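Local coordinates for protein myosin-I heavy chain (Dictyostelium discoideum, PDB 5EJR) that works as an actin-based motor with ATPase activity in the early steps of phagocytosis and in adhesion, and is represented here by a MyTH4-FERM unit of its tail, at residues 426-429 against 434-437; 438-443 against 495-500; 465-468 against 473-476. All coordinates share one frame; numbering follows the deposited sequence. Where two conformers were deposited one is given.

Contact 1: 426-429 against 434-437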
ATOM      1  N   ASN A 426      12.664 -11.166  -2.243  1.00 25.87           N
ATOM      2  CA  ASN A 426      13.748 -11.543  -1.312  1.00 27.28           C
ATOM      3  C   ASN A 426      13.274 -12.627  -0.366  1.00 31.77           C
ATOM      4  O   ASN A 426      12.244 -12.459   0.280  1.00 31.10           O
ATOM      5  CB  ASN A 426      14.254 -10.334  -0.504  1.00 30.80           C
ATOM      6  CG  ASN A 426      14.809  -9.206  -1.338  1.00 46.02           C
ATOM      7  OD1 ASN A 426      14.503  -8.037  -1.120  1.00 42.97           O
ATOM      8  ND2 ASN A 426      15.614  -9.529  -2.327  1.00 39.11           N
ATOM      9  N   ILE A 427      13.983 -13.761  -0.326  1.00 29.21           N
ATOM     10  CA  ILE A 427      13.637 -14.870   0.574  1.00 30.03           C
ATOM     11  C   ILE A 427      14.806 -15.229   1.478  1.00 37.32           C
ATOM     12  O   ILE A 427      15.964 -15.022   1.101  1.00 34.74           O
ATOM     13  CB  ILE A 427      13.057 -16.134  -0.130  1.00 32.94           C
ATOM     14  CG1 ILE A 427      14.050 -16.736  -1.152  1.00 33.94           C
ATOM     15  CG2 ILE A 427      11.679 -15.876  -0.740  1.00 31.46           C
ATOM     16  CD1 ILE A 427      14.513 -18.044  -0.779  1.00 37.75           C
ATOM     17  N   GLN A 428      14.490 -15.825   2.641  1.00 36.86           N
ATOM     18  CA  GLN A 428      15.467 -16.318   3.614  1.00 38.32           C
ATOM     19  C   GLN A 428      15.422 -17.842   3.602  1.00 44.99           C
ATOM     20  O   GLN A 428      14.341 -18.435   3.618  1.00 45.83           O
ATOM     21  CB  GLN A 428      15.190 -15.757   5.020  1.00 40.07           C
ATOM     22  CG  GLN A 428      15.330 -14.240   5.123  1.00 61.47           C
ATOM     23  CD  GLN A 428      16.715 -13.791   5.527  1.00 91.53           C
ATOM     24  OE1 GLN A 428      17.380 -14.391   6.385  1.00 89.73           O
ATOM     25  NE2 GLN A 428      17.151 -12.672   4.969  1.00 86.58           N
ATOM     26  N   GLN A 429      16.597 -18.464   3.529  1.00 42.74           N
ATOM     27  CA  GLN A 429      16.796 -19.907   3.442  1.00 43.77           C
ATOM     28  C   GLN A 429      17.838 -20.395   4.453  1.00 51.43           C
ATOM     29  O   GLN A 429      18.748 -19.646   4.809  1.00 51.20           O
ATOM     30  CB  GLN A 429      17.334 -20.237   2.045  1.00 44.60           C
ATOM     31  CG  GLN A 429      16.308 -20.766   1.066  1.00 51.91           C
ATOM     32  CD  GLN A 429      17.001 -21.355  -0.139  1.00 59.45           C
ATOM     33  OE1 GLN A 429      18.032 -20.845  -0.617  1.00 46.66           O
ATOM     34  NE2 GLN A 429      16.484 -22.485  -0.614  1.00 54.69           N
ATOM     35  N   PRO A 434      21.925 -18.172   2.116  1.00 51.31           N
ATOM     36  CA  PRO A 434      20.856 -17.905   3.099  1.00 50.61           C
ATOM     37  C   PRO A 434      19.892 -16.775   2.696  1.00 50.44           C
ATOM     38  O   PRO A 434      18.708 -16.861   2.994  1.00 50.39           O
ATOM     39  CB  PRO A 434      21.621 -17.579   4.391  1.00 53.47           C
ATOM     40  CG  PRO A 434      23.026 -18.016   4.150  1.00 58.59           C
ATOM     41  CD  PRO A 434      23.250 -17.856   2.683  1.00 53.93           C
ATOM     42  N   LYS A 435      20.396 -15.726   2.034  1.00 43.46           N
ATOM     43  CA  LYS A 435      19.595 -14.606   1.534  1.00 42.32           C
ATOM     44  C   LYS A 435      19.532 -14.809   0.001  1.00 43.49           C
ATOM     45  O   LYS A 435      20.548 -14.631  -0.680  1.00 43.89           O
ATOM     46  CB  LYS A 435      20.255 -13.271   1.911  1.00 45.52           C
ATOM     47  CG  LYS A 435      19.278 -12.143   2.225  1.00 62.03           C
ATOM     48  CD  LYS A 435      19.859 -11.142   3.244  1.00 73.71           C
ATOM     49  CE  LYS A 435      20.630  -9.989   2.632  1.00 87.04           C
ATOM     50  NZ  LYS A 435      19.743  -8.981   1.983  1.00 94.93           N
ATOM     51  N   ALA A 436      18.380 -15.314  -0.514  1.00 34.97           N
ATOM     52  CA  ALA A 436      18.212 -15.628  -1.938  1.00 32.31           C
ATOM     53  C   ALA A 436      17.037 -14.878  -2.610  1.00 35.67           C
ATOM     54  O   ALA A 436      16.329 -14.115  -1.946  1.00 33.62           O
ATOM     55  CB  ALA A 436      18.053 -17.126  -2.104  1.00 32.64           C
ATOM     56  N   TRP A 437      16.846 -15.093  -3.934  1.00 34.11           N
ATOM     57  CA  TRP A 437      15.756 -14.494  -4.705  1.00 33.85           C
ATOM     58  C   TRP A 437      14.793 -15.553  -5.177  1.00 32.47           C
ATOM     59  O   TRP A 437      15.202 -16.489  -5.869  1.00 29.74           O
ATOM     60  CB  TRP A 437      16.275 -13.766  -5.956  1.00 34.08           C
ATOM     61  CG  TRP A 437      16.976 -12.466  -5.720  1.00 36.98           C
ATOM     62  CD1 TRP A 437      16.875 -11.658  -4.627  1.00 40.68           C
ATOM     63  CD2 TRP A 437      17.840 -11.789  -6.642  1.00 37.43           C
ATOM     64  NE1 TRP A 437      17.632 -10.526  -4.802  1.00 40.92           N
ATOM     65  CE2 TRP A 437      18.235 -10.577  -6.033  1.00 42.36           C
ATOM     66  CE3 TRP A 437      18.341 -12.102  -7.920  1.00 39.04           C
ATOM     67  CZ2 TRP A 437      19.113  -9.675  -6.656  1.00 42.26           C
ATOM     68  CZ3 TRP A 437      19.189 -11.198  -8.548  1.00 41.18           C
ATOM     69  CH2 TRP A 437      19.575 -10.006  -7.915  1.00 42.18           C
TER
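Pro434 O receives two donors from the facing strand: Gln429 N at 2.7 Å, in the carbonyl plane, and the weaker CA-H of Gln428, whose CA stands 3.3 Å away. These bonds lie at the turn end of a beta hairpin in the PTB/PH-like lobe of the FERM domain. Lacking an N-H, proline cannot return a bond to Gln429 O, so one N-H bond closes this end and Pro434 CA faces Gln429 O at 3.2 Å in a CA-H...O contact. Further along, Ile427 and Ala436 form an antiparallel hydrogen-bonded pair; the N-H of Ile427 runs almost straight to Ala436 O (2.9 Å, 175° at the hydrogen). On their buried face, a chi1 of 60° lays Ile427 CG1 against Ala436 O (3.6 Å) and carries CD1 on to Ala436 CB at 3.9 Å. Ile447 of the next strand packs on both, consistent with a small alanine here. The other face is polar and more exposed: Gln428 NE2 lies alongside the aliphatic part of Lys435, 3.5 Å from its CG. Next to them Asn426 and Trp437 run side by side, amide and indole planes 34° apart. Asn426 ND2 meets the indole edge 3.3 Å from Trp437 NE1; both are donors, and they form no hydrogen bond.

Contact 2: 438-443 against 495-500; sequences LAINKK and SSIASV. With EDO (1,2-ethanediol), chain F; EDO (1,2-ethanediol), chain E; EDO (1,2-ethanediol), chain B.
Ile440 reaches the helix with two of its branches. Its CD1 lies 3.9 Å from Ile497 CG2, the two side chains crossing at about a right angle, while its CG2 meets Val500 CG1, also at 3.9 Å. CG1 stands anti to the carbonyl carbon (chi1 -55°), which leaves CG2 anti to the backbone N, and the fork thus straddles two helical residues. Leu438, two places earlier on the same face of the strand, adds a third meeting: its CD2 touches Ile497 CD1 at 4.0 Å. The spacing fits both elements, since alternate strand residues share a face and helix residues three apart, Ile497 and Val500, do likewise. Around this apolar cluster stand Phe425, which packs on Ile497, and Val445 and Ile447 of the adjacent strand 444-448, which touch Leu438; Ala439 turns to the other face of the sheet, against Leu424 and Phe448. The arrangement is that of the PTB/PH-like lobe of a FERM domain, where the C-terminal helix 494-505 covers the sheet. Farther out, Asn441 OD1 accepts a bond from Gly444 N and a weak one from Lys443 N at 3.2 Å, shaping the turn that follows the strand. Ser495 OG bonds Ser269 OG, tying the helix to the neighbouring ubiquitin-like lobe. Ser499 OG meets a 1,2-ethanediol O2 at 2.7 Å, probably a molecule of the crystallisation liquor. With branched aliphatic groups alone touching, helix and strand are held by shape and by exclusion of water, and no polar atom of these side chains needs a partner in the core.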
ATOM      1  N   LEU A 438      13.503 -15.391  -4.834  1.00 26.57           N
ATOM      2  CA  LEU A 438      12.460 -16.271  -5.348  1.00 25.04           C
ATOM      3  C   LEU A 438      12.092 -15.623  -6.674  1.00 24.88           C
ATOM      4  O   LEU A 438      11.756 -14.440  -6.686  1.00 23.23           O
ATOM      5  CB  LEU A 438      11.233 -16.293  -4.409  1.00 25.14           C
ATOM      6  CG  LEU A 438       9.997 -17.010  -4.927  1.00 29.42           C
ATOM      7  CD1 LEU A 438      10.167 -18.507  -4.833  1.00 30.84           C
ATOM      8  CD2 LEU A 438       8.755 -16.570  -4.155  1.00 27.75           C
ATOM      9  N   ALA A 439      12.235 -16.351  -7.783  1.00 21.45           N
ATOM     10  CA  ALA A 439      11.906 -15.806  -9.098  1.00 21.07           C
ATOM     11  C   ALA A 439      10.677 -16.512  -9.657  1.00 22.96           C
ATOM     12  O   ALA A 439      10.640 -17.744  -9.681  1.00 23.28           O
ATOM     13  CB  ALA A 439      13.087 -15.984 -10.046  1.00 21.57           C
ATOM     14  N   ILE A 440       9.662 -15.745 -10.088  1.00 16.86           N
ATOM     15  CA  ILE A 440       8.455 -16.336 -10.691  1.00 16.12           C
ATOM     16  C   ILE A 440       8.311 -15.739 -12.058  1.00 19.90           C
ATOM     17  O   ILE A 440       8.355 -14.513 -12.195  1.00 17.67           O
ATOM     18  CB  ILE A 440       7.177 -16.148  -9.819  1.00 19.00           C
ATOM     19  CG1 ILE A 440       7.417 -16.706  -8.368  1.00 20.43           C
ATOM     20  CG2 ILE A 440       5.952 -16.824 -10.474  1.00 20.02           C
ATOM     21  CD1 ILE A 440       6.306 -16.339  -7.317  1.00 23.36           C
ATOM     22  N   ASN A 441       8.162 -16.604 -13.084  1.00 17.26           N
ATOM     23  CA  ASN A 441       8.003 -16.156 -14.458  1.00 16.29           C
ATOM     24  C   ASN A 441       6.991 -17.027 -15.174  1.00 20.47           C
ATOM     25  O   ASN A 441       6.261 -17.767 -14.500  1.00 19.89           O
ATOM     26  CB  ASN A 441       9.353 -16.081 -15.184  1.00 16.83           C
ATOM     27  CG  ASN A 441       9.972 -17.434 -15.459  1.00 29.75           C
ATOM     28  OD1 ASN A 441       9.584 -18.461 -14.906  1.00 23.76           O
ATOM     29  ND2 ASN A 441      10.867 -17.474 -16.412  1.00 20.30           N
ATOM     30  N   LYS A 442       6.922 -16.940 -16.522  1.00 15.75           N
ATOM     31  CA  LYS A 442       5.943 -17.700 -17.308  1.00 17.03           C
ATOM     32  C   LYS A 442       6.163 -19.242 -17.247  1.00 22.19           C
ATOM     33  O   LYS A 442       5.223 -20.003 -17.469  1.00 22.75           O
ATOM     34  CB  LYS A 442       5.911 -17.189 -18.778  1.00 18.25           C
ATOM     35  CG  LYS A 442       7.201 -17.482 -19.568  1.00 19.88           C
ATOM     36  CD  LYS A 442       7.033 -17.094 -21.071  1.00 24.41           C
ATOM     37  CE  LYS A 442       7.798 -17.992 -22.011  1.00 44.20           C
ATOM     38  NZ  LYS A 442       9.230 -17.604 -22.105  1.00 62.29           N
ATOM     39  N   LYS A 443       7.391 -19.674 -16.950  1.00 19.42           N
ATOM     40  CA  LYS A 443       7.797 -21.096 -16.893  1.00 19.92           C
ATOM     41  C   LYS A 443       7.594 -21.748 -15.513  1.00 25.18           C
ATOM     42  O   LYS A 443       7.290 -22.941 -15.425  1.00 26.85           O
ATOM     43  CB  LYS A 443       9.263 -21.234 -17.291  1.00 21.21           C
ATOM     44  CG  LYS A 443       9.545 -20.803 -18.721  1.00 24.26           C
ATOM     45  CD  LYS A 443      10.986 -21.129 -19.109  1.00 26.44           C
ATOM     46  CE  LYS A 443      11.319 -20.769 -20.541  1.00 44.80           C
ATOM     47  NZ  LYS A 443      10.604 -21.640 -21.508  1.00 64.33           N
ATOM     48  N   SER A 495       0.914 -12.021  -0.005  1.00 16.95           N
ATOM     49  CA  SER A 495      -0.092 -11.390  -0.855  1.00 17.05           C
ATOM     50  C   SER A 495       0.390 -11.107  -2.318  1.00 20.21           C
ATOM     51  O   SER A 495      -0.293 -11.464  -3.291  1.00 20.07           O
ATOM     52  CB  SER A 495      -0.641 -10.135  -0.186  1.00 20.12           C
ATOM     53  OG  SER A 495      -1.770  -9.715  -0.939  1.00 27.82           O
ATOM     54  N   SER A 496       1.554 -10.493  -2.460  1.00 16.87           N
ATOM     55  CA  SER A 496       2.155 -10.234  -3.781  1.00 15.17           C
ATOM     56  C   SER A 496       2.543 -11.554  -4.447  1.00 15.07           C
ATOM     57  O   SER A 496       2.347 -11.719  -5.651  1.00 14.64           O
ATOM     58  CB  SER A 496       3.406  -9.381  -3.622  1.00 16.72           C
ATOM     59  OG  SER A 496       3.046  -8.076  -3.226  1.00 33.57           O
ATOM     60  N   ILE A 497       3.101 -12.489  -3.683  1.00 14.39           N
ATOM     61  CA  ILE A 497       3.512 -13.788  -4.253  1.00 15.02           C
ATOM     62  C   ILE A 497       2.319 -14.542  -4.799  1.00 18.81           C
ATOM     63  O   ILE A 497       2.409 -15.081  -5.894  1.00 16.87           O
ATOM     64  CB  ILE A 497       4.329 -14.658  -3.260  1.00 17.66           C
ATOM     65  CG1 ILE A 497       5.665 -13.983  -2.947  1.00 19.20           C
ATOM     66  CG2 ILE A 497       4.565 -16.069  -3.856  1.00 16.48           C
ATOM     67  CD1 ILE A 497       6.366 -14.540  -1.746  1.00 16.11           C
ATOM     68  N   ALA A 498       1.183 -14.564  -4.048  1.00 17.72           N
ATOM     69  CA  ALA A 498      -0.024 -15.261  -4.528  1.00 17.49           C
ATOM     70  C   ALA A 498      -0.537 -14.637  -5.841  1.00 19.96           C
ATOM     71  O   ALA A 498      -0.896 -15.352  -6.755  1.00 19.55           O
ATOM     72  CB  ALA A 498      -1.115 -15.199  -3.464  1.00 18.24           C
ATOM     73  N   SER A 499      -0.565 -13.306  -5.936  1.00 18.79           N
ATOM     74  CA  SER A 499      -1.038 -12.629  -7.142  1.00 19.90           C
ATOM     75  C   SER A 499      -0.128 -12.964  -8.378  1.00 22.02           C
ATOM     76  O   SER A 499      -0.638 -13.317  -9.443  1.00 20.77           O
ATOM     77  CB  SER A 499      -1.118 -11.120  -6.888  1.00 24.13           C
ATOM     78  OG  SER A 499      -0.898 -10.369  -8.072  1.00 38.51           O
ATOM     79  N   VAL A 500       1.206 -12.871  -8.220  1.00 17.63           N
ATOM     80  CA  VAL A 500       2.152 -13.182  -9.312  1.00 15.48           C
ATOM     81  C   VAL A 500       2.079 -14.666  -9.670  1.00 18.82           C
ATOM     82  O   VAL A 500       1.951 -15.013 -10.849  1.00 17.45           O
ATOM     83  CB  VAL A 500       3.587 -12.719  -8.958  1.00 18.35           C
ATOM     84  CG1 VAL A 500       4.600 -13.210  -9.987  1.00 17.61           C
ATOM     85  CG2 VAL A 500       3.634 -11.204  -8.845  1.00 17.71           C
TER
HETATM   86  C1  EDO F2405      14.188 -18.665 -15.230  1.00 44.87           C
HETATM   87  O1  EDO F2405      15.484 -18.205 -15.584  1.00 46.47           O
HETATM   88  C2  EDO F2405      13.633 -19.341 -16.489  1.00 46.74           C
HETATM   89  O2  EDO F2405      12.342 -19.824 -16.251  1.00 47.14           O
HETATM   90  C1  EDO E2404       1.701  -7.988  -8.977  1.00 29.86           C
HETATM   91  O1  EDO E2404       1.753  -6.619  -9.394  1.00 24.29           O
HETATM   92  C2  EDO E2404       1.312  -8.078  -7.451  1.00 30.94           C
HETATM   93  O2  EDO E2404      -0.094  -7.889  -7.355  1.00 34.72           O
HETATM   94  C1  EDO B2401      10.727 -14.280 -21.448  1.00 22.95           C
HETATM   95  O1  EDO B2401      10.579 -14.938 -22.689  1.00 21.53           O
HETATM   96  C2  EDO B2401       9.481 -13.417 -21.227  1.00 23.89           C
HETATM   97  O2  EDO B2401       9.285 -12.602 -22.398  1.00 22.57           O

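Contact 3: 465-468 against 473-476; sequences SNVA and TFCI
Val467 CB lies 3.4 Å from Cys475 O and also faces Phe474 CE1. The CA-H behind it makes a bent contact with the same oxygen (Val467 CA to Cys475 O 3.1 Å). From CB, CG1, anti to the carbonyl carbon (chi1 -65°), carries the contact outward: it lies 3.5 Å from Ile476 CG2, the two side chains crossing at a slant, and 3.9 Å from Phe474 CE1, which it approaches obliquely to the ring. The compact branched valine fills the ground between these two larger residues, and Tyr501 of the C-terminal helix touches it from outside the hairpin. Val467 and Ile476 form an antiparallel non-hydrogen-bonded pair in a beta hairpin, part of the second sheet of the PTB/PH-like lobe; strand 486-490 lies on the far flank of strand 473-477. The next pair, Ala468 with Cys475, is the hydrogen-bonded one. Ala468 N gives its hydrogen to Cys475 O and Cys475 N returns one to Ala468 O, each at 2.8 Å. Their side chains turn to the other face, where the small methyl of Ala468 comes to 4.2 Å from Cys475 CB. Phe474 swings its ring to the Val467 face with CG anti to the backbone N (chi1 167°), and the aromatic surface also packs on Phe469, with planes about 20° apart, and on Ile497 of the helix. A serine in place of Phe474 would probably open a gap beside Val467 CG1, leaving Phe469 and Ile497 without the ring they rest on. Asn466 OD1 accepts the N-H of the next residue, Val467, at 3.1 Å.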
ATOM      1  N   SER A 465       1.501 -28.999  -7.848  1.00 34.55           N
ATOM      2  CA  SER A 465       0.080 -29.345  -7.672  1.00 35.66           C
ATOM      3  C   SER A 465      -0.685 -28.262  -6.932  1.00 40.07           C
ATOM      4  O   SER A 465      -1.856 -28.031  -7.228  1.00 42.02           O
ATOM      5  CB  SER A 465      -0.063 -30.669  -6.922  1.00 41.05           C
ATOM      6  OG  SER A 465       0.789 -30.735  -5.788  1.00 47.38           O
ATOM      7  N   ASN A 466      -0.041 -27.606  -5.951  1.00 34.30           N
ATOM      8  CA  ASN A 466      -0.689 -26.551  -5.181  1.00 32.67           C
ATOM      9  C   ASN A 466       0.317 -25.695  -4.417  1.00 30.68           C
ATOM     10  O   ASN A 466       1.475 -26.054  -4.284  1.00 29.17           O
ATOM     11  CB  ASN A 466      -1.726 -27.151  -4.195  1.00 35.04           C
ATOM     12  CG  ASN A 466      -3.060 -26.453  -4.268  1.00 68.09           C
ATOM     13  OD1 ASN A 466      -3.158 -25.227  -4.121  1.00 60.32           O
ATOM     14  ND2 ASN A 466      -4.113 -27.218  -4.530  1.00 65.80           N
ATOM     15  N   VAL A 467      -0.144 -24.552  -3.926  1.00 25.51           N
ATOM     16  CA  VAL A 467       0.682 -23.662  -3.124  1.00 24.09           C
ATOM     17  C   VAL A 467      -0.039 -23.356  -1.822  1.00 28.19           C
ATOM     18  O   VAL A 467      -1.267 -23.470  -1.753  1.00 27.60           O
ATOM     19  CB  VAL A 467       1.128 -22.372  -3.862  1.00 26.28           C
ATOM     20  CG1 VAL A 467       2.045 -22.699  -5.033  1.00 25.95           C
ATOM     21  CG2 VAL A 467      -0.071 -21.529  -4.292  1.00 26.03           C
ATOM     22  N   ALA A 468       0.714 -22.926  -0.816  1.00 24.28           N
ATOM     23  CA  ALA A 468       0.169 -22.544   0.484  1.00 23.54           C
ATOM     24  C   ALA A 468       0.968 -21.400   1.040  1.00 26.84           C
ATOM     25  O   ALA A 468       2.152 -21.248   0.710  1.00 25.54           O
ATOM     26  CB  ALA A 468       0.215 -23.717   1.452  1.00 24.11           C
ATOM     27  N   THR A 473       5.725 -17.508   5.425  1.00 23.70           N
ATOM     28  CA  THR A 473       6.240 -18.471   4.439  1.00 22.43           C
ATOM     29  C   THR A 473       5.412 -18.577   3.175  1.00 25.55           C
ATOM     30  O   THR A 473       4.214 -18.304   3.178  1.00 24.01           O
ATOM     31  CB  THR A 473       6.413 -19.909   5.001  1.00 32.99           C
ATOM     32  OG1 THR A 473       5.127 -20.466   5.270  1.00 40.54           O
ATOM     33  CG2 THR A 473       7.332 -20.008   6.230  1.00 25.65           C
ATOM     34  N   PHE A 474       6.063 -19.048   2.107  1.00 22.28           N
ATOM     35  CA  PHE A 474       5.453 -19.436   0.844  1.00 21.27           C
ATOM     36  C   PHE A 474       5.828 -20.909   0.656  1.00 25.64           C
ATOM     37  O   PHE A 474       6.977 -21.288   0.869  1.00 22.98           O
ATOM     38  CB  PHE A 474       5.902 -18.528  -0.320  1.00 20.60           C
ATOM     39  CG  PHE A 474       5.595 -19.008  -1.719  1.00 21.57           C
ATOM     40  CD1 PHE A 474       4.311 -19.396  -2.076  1.00 24.37           C
ATOM     41  CD2 PHE A 474       6.585 -19.038  -2.692  1.00 21.66           C
ATOM     42  CE1 PHE A 474       4.027 -19.823  -3.377  1.00 24.66           C
ATOM     43  CE2 PHE A 474       6.299 -19.469  -3.987  1.00 23.70           C
ATOM     44  CZ  PHE A 474       5.022 -19.839  -4.327  1.00 21.72           C
ATOM     45  N   CYS A 475       4.848 -21.745   0.298  0.50 20.52           N
ATOM     46  CA  CYS A 475       5.041 -23.182   0.137  0.50 19.65           C
ATOM     47  C   CYS A 475       4.506 -23.692  -1.206  0.50 25.76           C
ATOM     48  O   CYS A 475       3.387 -23.346  -1.571  0.50 25.72           O
ATOM     49  CB  CYS A 475       4.395 -23.924   1.308  0.50 19.55           C
ATOM     50  SG  CYS A 475       4.487 -25.725   1.179  0.50 23.44           S
ATOM     51  N   ILE A 476       5.286 -24.535  -1.918  1.00 25.30           N
ATOM     52  CA  ILE A 476       4.891 -25.160  -3.203  1.00 26.07           C
ATOM     53  C   ILE A 476       4.832 -26.684  -3.019  1.00 32.16           C
ATOM     54  O   ILE A 476       5.769 -27.264  -2.494  1.00 30.82           O
ATOM     55  CB  ILE A 476       5.733 -24.737  -4.466  1.00 27.13           C
ATOM     56  CG1 ILE A 476       7.226 -25.079  -4.336  1.00 25.63           C
ATOM     57  CG2 ILE A 476       5.543 -23.240  -4.800  1.00 27.69           C
ATOM     58  CD1 ILE A 476       8.020 -24.980  -5.691  1.00 32.15           C
TER

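How the contacts relate
Contacts 1 and 2 share strand 435-440 and follow one another along the chain, their centres 15 Å apart; Ile427 CG2 touches Leu438 CB at 3.7 Å where one passes into the other. Contact 3 is nested within the loop that contact 2 closes, and their centres are 11 Å apart. Phe474 joins the two: its CD2 lies 3.6 Å from Leu438 CD2 and 3.8 Å from Ile497 CG2, so both sheets and the C-terminal helix meet around this ring. The two hairpins, contacts 1 and 3, do not touch, with nearest atoms about 6 Å apart. The apolar sides of the three contacts are thus joined through Leu438 and Phe474 within the PTB/PH-like lobe.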